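PDB 4OSP: oxygenase-reductase from Streptomyces fradiae, which probably reduces the C-6 ketone of angucyclinones in urdamycin biosynthesis, this chain being its C-terminal NADP-binding ketoreductase domain of the short-chain dehydrogenase/reductase family. Local coordinates for residues Arg26-Ala31 with Thr232-Val237; Val43-Ser48 with Glu52-Thr57; Val238-Leu241 with Asp245-Trp248. One frame throughout, in Å; residues are numbered along the deposited sequence.

Contact 1: residues Arg26-Ala31 with Thr232-Val237; sequences RGIGRA and TDVADV
Ala31 faces Ala235 and Ile28 meets Val234 where helix 27-38, the first of the Rossmann fold, packs against helix 231-242. Residues 26-29 form the end of the glycine-rich TGxxxGxG motif, by which short-chain dehydrogenases/reductases hold the pyrophosphate region of their cofactor. Arg26 and Ile28 are among the residues known to contact NADP in this protein.

The side chains that meet are apolar, and no hydrogen bond joins the two segments. Their axes come within 8.3 Å at a crossing angle of -49°, a close approach consistent with the two alanines, which point across the interface at each other. Ala31 CB and Ala235 CB lie 3.7 Å apart. At the other end of the patch, Val234 has its CG1 branch anti to the backbone N (chi1 -175°), and this methyl meets CG2 of Ile28 at 3.8 Å, the two branched side chains crossing obliquely. Ile28 also touches Pro200 and Thr203 of strand 194-204, while Val234 rests on Val198, and the pair thus lies where both helices meet that strand.

Within the first segment, Ala31 N makes a backbone hydrogen bond of 3.1 Å to Gly27 O. Gly27 itself has a positive phi, 56°, a conformation that favours glycine.

Charged groups lie to the side of this apolar seam. Asp236 pairs with Arg35 of the same chain and with Arg247 of the second subunit, and Asp233 with Arg227 and that same Arg247, so the helix carrying Val234 and Ala235 is also held at the subunit interface. Back in the seam, Ala235 CB sits against the peptide at the end of the segment, 3.5 Å from both C and O of Ala31.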
loop_
_atom_site.group_PDB
_atom_site.type_symbol
_atom_site.label_atom_id
_atom_site.label_comp_id
_atom_site.label_asym_id
_atom_site.label_seq_id
_atom_site.Cartn_x
_atom_site.Cartn_y
_atom_site.Cartn_z
ATOM N N ARG B 26 -21.548 -21.690 -6.821
ATOM C CA ARG B 26 -20.380 -22.490 -6.425
ATOM C C ARG B 26 -19.438 -21.698 -5.508
ATOM O O ARG B 26 -19.372 -20.460 -5.592
ATOM C CB ARG B 26 -19.583 -22.903 -7.673
ATOM C CG ARG B 26 -20.207 -24.007 -8.508
ATOM C CD ARG B 26 -19.815 -25.391 -8.005
ATOM N NE ARG B 26 -20.517 -26.451 -8.731
ATOM C CZ ARG B 26 -21.695 -26.964 -8.373
ATOM N NH1 ARG B 26 -22.322 -26.524 -7.283
ATOM N NH2 ARG B 26 -22.249 -27.923 -9.106
ATOM N N GLY B 27 -18.704 -22.420 -4.653
ATOM C CA GLY B 27 -17.529 -21.876 -3.946
ATOM C C GLY B 27 -17.787 -20.631 -3.115
ATOM O O GLY B 27 -18.788 -20.554 -2.393
ATOM N N ILE B 28 -16.890 -19.649 -3.226
ATOM C CA ILE B 28 -17.007 -18.378 -2.479
ATOM C C ILE B 28 -18.350 -17.672 -2.716
ATOM O O ILE B 28 -19.001 -17.232 -1.764
ATOM C CB ILE B 28 -15.824 -17.417 -2.788
ATOM C CG1 ILE B 28 -14.533 -17.924 -2.128
ATOM C CG2 ILE B 28 -16.136 -15.995 -2.325
ATOM C CD1 ILE B 28 -13.257 -17.400 -2.772
ATOM N N GLY B 29 -18.772 -17.581 -3.975
ATOM C CA GLY B 29 -20.071 -16.987 -4.300
ATOM C C GLY B 29 -21.195 -17.660 -3.535
ATOM O O GLY B 29 -21.985 -16.998 -2.832
ATOM N N ARG B 30 -21.254 -18.986 -3.657
ATOM C CA ARG B 30 -22.272 -19.792 -2.984
ATOM C C ARG B 30 -22.351 -19.501 -1.485
ATOM O O ARG B 30 -23.423 -19.210 -0.965
ATOM C CB ARG B 30 -22.032 -21.291 -3.246
ATOM C CG ARG B 30 -23.042 -22.211 -2.597
ATOM C CD ARG B 30 -22.817 -23.668 -2.970
ATOM N NE ARG B 30 -24.064 -24.427 -2.846
ATOM C CZ ARG B 30 -24.384 -25.497 -3.584
ATOM N NH1 ARG B 30 -23.532 -25.963 -4.501
ATOM N NH2 ARG B 30 -25.563 -26.105 -3.406
ATOM N N ALA B 31 -21.213 -19.565 -0.798
ATOM C CA ALA B 31 -21.184 -19.352 0.655
ATOM C C ALA B 31 -21.585 -17.924 1.029
ATOM O O ALA B 31 -22.233 -17.696 2.076
ATOM C CB ALA B 31 -19.814 -19.686 1.216
ATOM N N THR B 232 -16.222 -20.194 3.545
ATOM C CA THR B 232 -16.958 -19.565 4.608
ATOM C C THR B 232 -16.122 -18.457 5.307
ATOM O O THR B 232 -16.673 -17.519 5.897
ATOM C CB THR B 232 -17.440 -20.662 5.586
ATOM O OG1 THR B 232 -18.722 -20.323 6.123
ATOM C CG2 THR B 232 -16.421 -20.937 6.700
ATOM N N ASP B 233 -14.796 -18.568 5.223
ATOM C CA ASP B 233 -13.898 -17.560 5.776
ATOM C C ASP B 233 -13.994 -16.247 5.003
ATOM O O ASP B 233 -13.859 -15.162 5.578
ATOM C CB ASP B 233 -12.459 -18.068 5.773
ATOM C CG ASP B 233 -12.272 -19.277 6.665
ATOM O OD1 ASP B 233 -12.895 -19.329 7.741
ATOM O OD2 ASP B 233 -11.523 -20.189 6.288
ATOM N N VAL B 234 -14.230 -16.365 3.701
ATOM C CA VAL B 234 -14.407 -15.219 2.836
ATOM C C VAL B 234 -15.843 -14.699 2.924
ATOM O O VAL B 234 -16.079 -13.498 2.966
ATOM C CB VAL B 234 -14.057 -15.567 1.377
ATOM C CG1 VAL B 234 -14.140 -14.335 0.507
ATOM C CG2 VAL B 234 -12.659 -16.173 1.295
ATOM N N ALA B 235 -16.795 -15.619 2.975
ATOM C CA ALA B 235 -18.203 -15.258 2.988
ATOM C C ALA B 235 -18.534 -14.399 4.212
ATOM O O ALA B 235 -19.337 -13.481 4.132
ATOM C CB ALA B 235 -19.060 -16.514 2.960
ATOM N N ASP B 236 -17.882 -14.690 5.334
ATOM C CA ASP B 236 -18.179 -14.015 6.592
ATOM C C ASP B 236 -17.656 -12.583 6.645
ATOM O O ASP B 236 -18.154 -11.750 7.406
ATOM C CB ASP B 236 -17.647 -14.833 7.769
ATOM C CG ASP B 236 -18.445 -16.118 8.000
ATOM O OD1 ASP B 236 -19.548 -16.260 7.434
ATOM O OD2 ASP B 236 -17.969 -16.991 8.751
ATOM N N VAL B 237 -16.649 -12.300 5.835
ATOM C CA VAL B 237 -16.109 -10.954 5.740
ATOM C C VAL B 237 -17.038 -10.108 4.877
ATOM O O VAL B 237 -17.379 -8.988 5.241
ATOM C CB VAL B 237 -14.679 -10.961 5.161
ATOM C CG1 VAL B 237 -14.203 -9.541 4.911
ATOM C CG2 VAL B 237 -13.736 -11.668 6.127
#

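Contact 2: residues Val43-Ser48 with Glu52-Thr57; sequences VAVHCS and EAADET
Following Ala53, which touches Ser25 of the cofactor loop, Ala54 is the first residue of helix 52-57 to meet strand 43-47, its CB directed at the strand and resting 4.2 Å from CG1 of Val45 and 4.3 Å from CB of Cys47. Asp55 points its CB away from the strand, and its carboxylate bonds to Ser70 on the next strand. One turn on from Ala54, Thr57 completes the contact: with OG1 beside the backbone N (chi1 -50°), its CG2 is left anti to that N and lies 3.9 Å from CG2 of Val45, and Thr57 CB is 4.0 Å from Val45 CG1. Both branches of Val45 are thus engaged, CG1 reaching as well to within 3.9 Å of Ala54 O.

Helix and strand run nearly antiparallel, 157° apart, with axes 8.2 Å from one another, a spacing in keeping with the alanine and threonine on this face of the helix. Cys47 leads to Ser48, an NADP-binding residue, at the strand's C-terminal end. This is the strand-to-helix half of a beta-alpha-beta unit, strand 42-47, helix 51-63 and strand 67-72, of the NADP-binding Rossmann fold.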
loop_
_atom_site.group_PDB
_atom_site.type_symbol
_atom_site.label_atom_id
_atom_site.label_comp_id
_atom_site.label_asym_id
_atom_site.label_seq_id
_atom_site.Cartn_x
_atom_site.Cartn_y
_atom_site.Cartn_z
ATOM N N VAL B 43 -31.844 -12.888 -1.533
ATOM C CA VAL B 43 -30.652 -12.986 -2.365
ATOM C C VAL B 43 -30.961 -13.516 -3.752
ATOM O O VAL B 43 -31.649 -14.532 -3.907
ATOM C CB VAL B 43 -29.575 -13.895 -1.720
ATOM C CG1 VAL B 43 -28.318 -13.944 -2.580
ATOM C CG2 VAL B 43 -29.247 -13.431 -0.302
ATOM N N ALA B 44 -30.449 -12.817 -4.760
ATOM C CA ALA B 44 -30.475 -13.310 -6.120
ATOM C C ALA B 44 -29.200 -14.091 -6.386
ATOM O O ALA B 44 -28.105 -13.537 -6.379
ATOM C CB ALA B 44 -30.624 -12.157 -7.103
ATOM N N VAL B 45 -29.350 -15.395 -6.570
ATOM C CA VAL B 45 -28.229 -16.260 -6.873
ATOM C C VAL B 45 -28.073 -16.259 -8.373
ATOM O O VAL B 45 -28.964 -16.711 -9.090
ATOM C CB VAL B 45 -28.484 -17.704 -6.378
ATOM C CG1 VAL B 45 -27.350 -18.640 -6.792
ATOM C CG2 VAL B 45 -28.679 -17.722 -4.870
ATOM N N HIS B 46 -26.956 -15.721 -8.848
ATOM C CA HIS B 46 -26.665 -15.695 -10.270
ATOM C C HIS B 46 -25.708 -16.790 -10.646
ATOM O O HIS B 46 -24.835 -17.145 -9.865
ATOM C CB HIS B 46 -26.060 -14.350 -10.683
ATOM C CG HIS B 46 -25.371 -14.384 -12.015
ATOM N ND1 HIS B 46 -24.033 -14.693 -12.155
ATOM C CD2 HIS B 46 -25.841 -14.172 -13.266
ATOM C CE1 HIS B 46 -23.708 -14.658 -13.433
ATOM N NE2 HIS B 46 -24.785 -14.336 -14.129
ATOM N N CYS B 47 -25.871 -17.312 -11.858
ATOM C CA CYS B 47 -24.868 -18.159 -12.498
ATOM C C CYS B 47 -24.918 -17.937 -14.000
ATOM O O CYS B 47 -25.938 -17.496 -14.537
ATOM C CB CYS B 47 -25.097 -19.643 -12.178
ATOM S SG CYS B 47 -23.741 -20.738 -12.701
ATOM N N SER B 48 -23.816 -18.250 -14.672
ATOM C CA SER B 48 -23.711 -18.039 -16.108
ATOM C C SER B 48 -24.523 -19.022 -16.966
ATOM O O SER B 48 -25.121 -18.608 -17.953
ATOM C CB SER B 48 -22.247 -18.002 -16.545
ATOM O OG SER B 48 -21.697 -16.706 -16.336
ATOM N N GLU B 52 -29.382 -25.622 -12.521
ATOM C CA GLU B 52 -29.562 -26.575 -11.422
ATOM C C GLU B 52 -28.745 -26.202 -10.191
ATOM O O GLU B 52 -29.267 -26.187 -9.070
ATOM C CB GLU B 52 -29.210 -28.002 -11.869
ATOM C CG GLU B 52 -30.357 -28.760 -12.522
ATOM C CD GLU B 52 -30.583 -28.363 -13.971
ATOM O OE1 GLU B 52 -29.617 -27.915 -14.638
ATOM O OE2 GLU B 52 -31.729 -28.505 -14.449
ATOM N N ALA B 53 -27.458 -25.917 -10.401
ATOM C CA ALA B 53 -26.568 -25.553 -9.301
ATOM C C ALA B 53 -27.051 -24.287 -8.605
ATOM O O ALA B 53 -26.922 -24.155 -7.379
ATOM C CB ALA B 53 -25.148 -25.377 -9.798
ATOM N N ALA B 54 -27.618 -23.363 -9.382
ATOM C CA ALA B 54 -28.150 -22.129 -8.820
ATOM C C ALA B 54 -29.385 -22.413 -7.962
ATOM O O ALA B 54 -29.548 -21.842 -6.877
ATOM C CB ALA B 54 -28.471 -21.135 -9.922
ATOM N N ASP B 55 -30.244 -23.305 -8.451
ATOM C CA ASP B 55 -31.429 -23.734 -7.711
ATOM C C ASP B 55 -31.082 -24.508 -6.442
ATOM O O ASP B 55 -31.839 -24.493 -5.474
ATOM C CB ASP B 55 -32.363 -24.547 -8.616
ATOM C CG ASP B 55 -33.010 -23.695 -9.689
ATOM O OD1 ASP B 55 -33.256 -22.498 -9.427
ATOM O OD2 ASP B 55 -33.267 -24.209 -10.798
ATOM N N GLU B 56 -29.926 -25.156 -6.440
ATOM C CA GLU B 56 -29.441 -25.853 -5.247
ATOM C C GLU B 56 -29.080 -24.880 -4.103
ATOM O O GLU B 56 -29.429 -25.122 -2.932
ATOM C CB GLU B 56 -28.252 -26.736 -5.600
ATOM C CG GLU B 56 -28.072 -27.930 -4.673
ATOM C CD GLU B 56 -26.991 -28.902 -5.153
ATOM O OE1 GLU B 56 -26.220 -28.549 -6.086
ATOM O OE2 GLU B 56 -26.915 -30.025 -4.594
ATOM N N THR B 57 -28.397 -23.785 -4.446
ATOM C CA THR B 57 -28.086 -22.733 -3.481
ATOM C C THR B 57 -29.365 -22.146 -2.907
ATOM O O THR B 57 -29.487 -21.930 -1.687
ATOM C CB THR B 57 -27.311 -21.578 -4.136
ATOM O OG1 THR B 57 -26.198 -22.100 -4.875
ATOM C CG2 THR B 57 -26.813 -20.596 -3.070
#

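Contact 3: residues Val238-Leu241 with Asp245-Trp248; sequences VAFL and DARW
A CH-pi contact between Ala246 and Phe240 fastens the loop that follows helix 231-242 back onto the last turns of that helix, ahead of strand 253-256. CB of Ala246 stands over one face of the phenyl ring, 3.9 Å from its centroid and 20° off the ring normal, displaced toward the rim so that CZ of Phe240 is the ring atom closest to Ala246 CB, at 3.6 Å. The ring reaches the loop because CG is anti to the backbone N of Phe240 (chi1 164°), which swings its far end toward Asp245 and Ala246. The Ala246 methyl, CB, lies 3.4 Å from Phe240 O and 4.3 Å from CD2 of Leu241, so it is wedged between ring, helix backbone and leucine. Asp245 adds its CB, which approaches CE1 of Phe240 at 3.7 Å, while its carboxylate turns elsewhere and forms a salt bridge with Arg35 of the second subunit.

No direct hydrogen bond joins residues 238-241 to 245-248, but two waters bridge them. One molecule donates to Phe240 O at 2.6 Å and accepts a weak bond from Asp245 N. A second sits 2.9 Å from both Leu241 O and Ala246 O; since other acceptors also compete for its protons, both bonds need not be made at once.

Helix and loop both belong to the subunit interface. Phe240 stacks with its counterpart in the second subunit, and Trp248 packs on Ala256 there, consistent with the interface of last helices and strands in tetrameric reductases of this family. Within the chain, Leu241 reaches Ile153 on strand 151-155 and Val198 on strand 194-204, and Val238 touches Ile155 of strand 151-155 and Thr32 of helix 27-38.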
loop_
_atom_site.group_PDB
_atom_site.type_symbol
_atom_site.label_atom_id
_atom_site.label_comp_id
_atom_site.label_asym_id
_atom_site.label_seq_id
_atom_site.Cartn_x
_atom_site.Cartn_y
_atom_site.Cartn_z
ATOM N N VAL B 238 -17.460 -10.672 3.745
ATOM C CA VAL B 238 -18.435 -10.019 2.871
ATOM C C VAL B 238 -19.688 -9.612 3.647
ATOM O O VAL B 238 -20.186 -8.498 3.491
ATOM C CB VAL B 238 -18.849 -10.922 1.688
ATOM C CG1 VAL B 238 -19.892 -10.204 0.830
ATOM C CG2 VAL B 238 -17.628 -11.298 0.849
ATOM N N ALA B 239 -20.183 -10.518 4.490
ATOM C CA ALA B 239 -21.389 -10.258 5.270
ATOM C C ALA B 239 -21.212 -9.071 6.209
ATOM O O ALA B 239 -22.109 -8.250 6.353
ATOM C CB ALA B 239 -21.790 -11.497 6.053
ATOM N N PHE B 240 -20.044 -8.990 6.844
ATOM C CA PHE B 240 -19.707 -7.844 7.658
ATOM C C PHE B 240 -19.738 -6.539 6.846
ATOM O O PHE B 240 -20.375 -5.567 7.255
ATOM C CB PHE B 240 -18.335 -8.031 8.300
ATOM C CG PHE B 240 -17.751 -6.754 8.842
ATOM C CD1 PHE B 240 -18.340 -6.110 9.942
ATOM C CD2 PHE B 240 -16.649 -6.168 8.234
ATOM C CE1 PHE B 240 -17.822 -4.926 10.418
ATOM C CE2 PHE B 240 -16.124 -4.984 8.717
ATOM C CZ PHE B 240 -16.706 -4.366 9.810
ATOM N N LEU B 241 -19.046 -6.512 5.706
ATOM C CA LEU B 241 -19.050 -5.302 4.856
ATOM C C LEU B 241 -20.469 -4.891 4.479
ATOM O O LEU B 241 -20.777 -3.695 4.342
ATOM C CB LEU B 241 -18.214 -5.503 3.582
ATOM C CG LEU B 241 -16.697 -5.606 3.781
ATOM C CD1 LEU B 241 -15.983 -5.926 2.469
ATOM C CD2 LEU B 241 -16.148 -4.327 4.400
ATOM N N ASP B 245 -22.410 -2.370 10.576
ATOM C CA ASP B 245 -21.169 -2.243 11.360
ATOM C C ASP B 245 -19.971 -1.799 10.520
ATOM O O ASP B 245 -18.926 -1.418 11.059
ATOM C CB ASP B 245 -20.838 -3.563 12.064
ATOM C CG ASP B 245 -21.686 -3.800 13.289
ATOM O OD1 ASP B 245 -22.385 -2.868 13.731
ATOM O OD2 ASP B 245 -21.645 -4.928 13.822
ATOM N N ALA B 246 -20.112 -1.872 9.200
ATOM C CA ALA B 246 -19.028 -1.491 8.313
ATOM C C ALA B 246 -19.351 -0.202 7.568
ATOM O O ALA B 246 -18.751 0.090 6.530
ATOM C CB ALA B 246 -18.720 -2.610 7.341
ATOM N N ARG B 247 -20.277 0.584 8.113
ATOM C CA ARG B 247 -20.677 1.835 7.474
ATOM C C ARG B 247 -19.507 2.826 7.325
ATOM O O ARG B 247 -19.528 3.698 6.460
ATOM C CB ARG B 247 -21.857 2.471 8.222
ATOM C CG ARG B 247 -21.478 3.201 9.502
ATOM C CD ARG B 247 -22.648 3.276 10.492
ATOM N NE ARG B 247 -22.144 3.539 11.837
ATOM C CZ ARG B 247 -21.940 2.609 12.769
ATOM N NH1 ARG B 247 -22.240 1.341 12.534
ATOM N NH2 ARG B 247 -21.443 2.953 13.946
ATOM N N TRP B 248 -18.487 2.681 8.163
ATOM C CA TRP B 248 -17.396 3.652 8.187
ATOM C C TRP B 248 -16.152 3.124 7.471
ATOM O O TRP B 248 -15.080 3.714 7.567
ATOM C CB TRP B 248 -17.088 4.098 9.636
ATOM C CG TRP B 248 -16.398 5.451 9.759
ATOM C CD1 TRP B 248 -15.233 5.722 10.437
ATOM C CD2 TRP B 248 -16.833 6.706 9.199
ATOM N NE1 TRP B 248 -14.921 7.058 10.326
ATOM C CE2 TRP B 248 -15.880 7.682 9.570
ATOM C CE3 TRP B 248 -17.931 7.096 8.413
ATOM C CZ2 TRP B 248 -15.987 9.022 9.175
ATOM C CZ3 TRP B 248 -18.041 8.427 8.025
ATOM C CH2 TRP B 248 -17.077 9.373 8.406
HETATM O O HOH W 1 -21.737 -5.157 9.442
HETATM O O HOH W 2 -18.877 -1.471 4.115
#

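Overall arrangement
From the N terminus, the chain passes through the glycine-rich turn into helix 27-38, which supplies the first half of contact 1. Strand 42-47 and helix 51-63 then close the short loop of contact 2, which lies wholly within the 200-residue excursion that ends when helix 231-242 returns to complete contact 1. Contact 3 follows in series, folding the chain after that helix back upon its end. Contacts 1 and 2 touch through Arg26 and Arg30 against helix 51-63, joining the first helix to the helix of the next beta-alpha-beta unit. Contacts 1 and 3 share helix 231-242 and both reach the second subunit, whereas contacts 2 and 3 remain apart, their centres about 24 Å from each other.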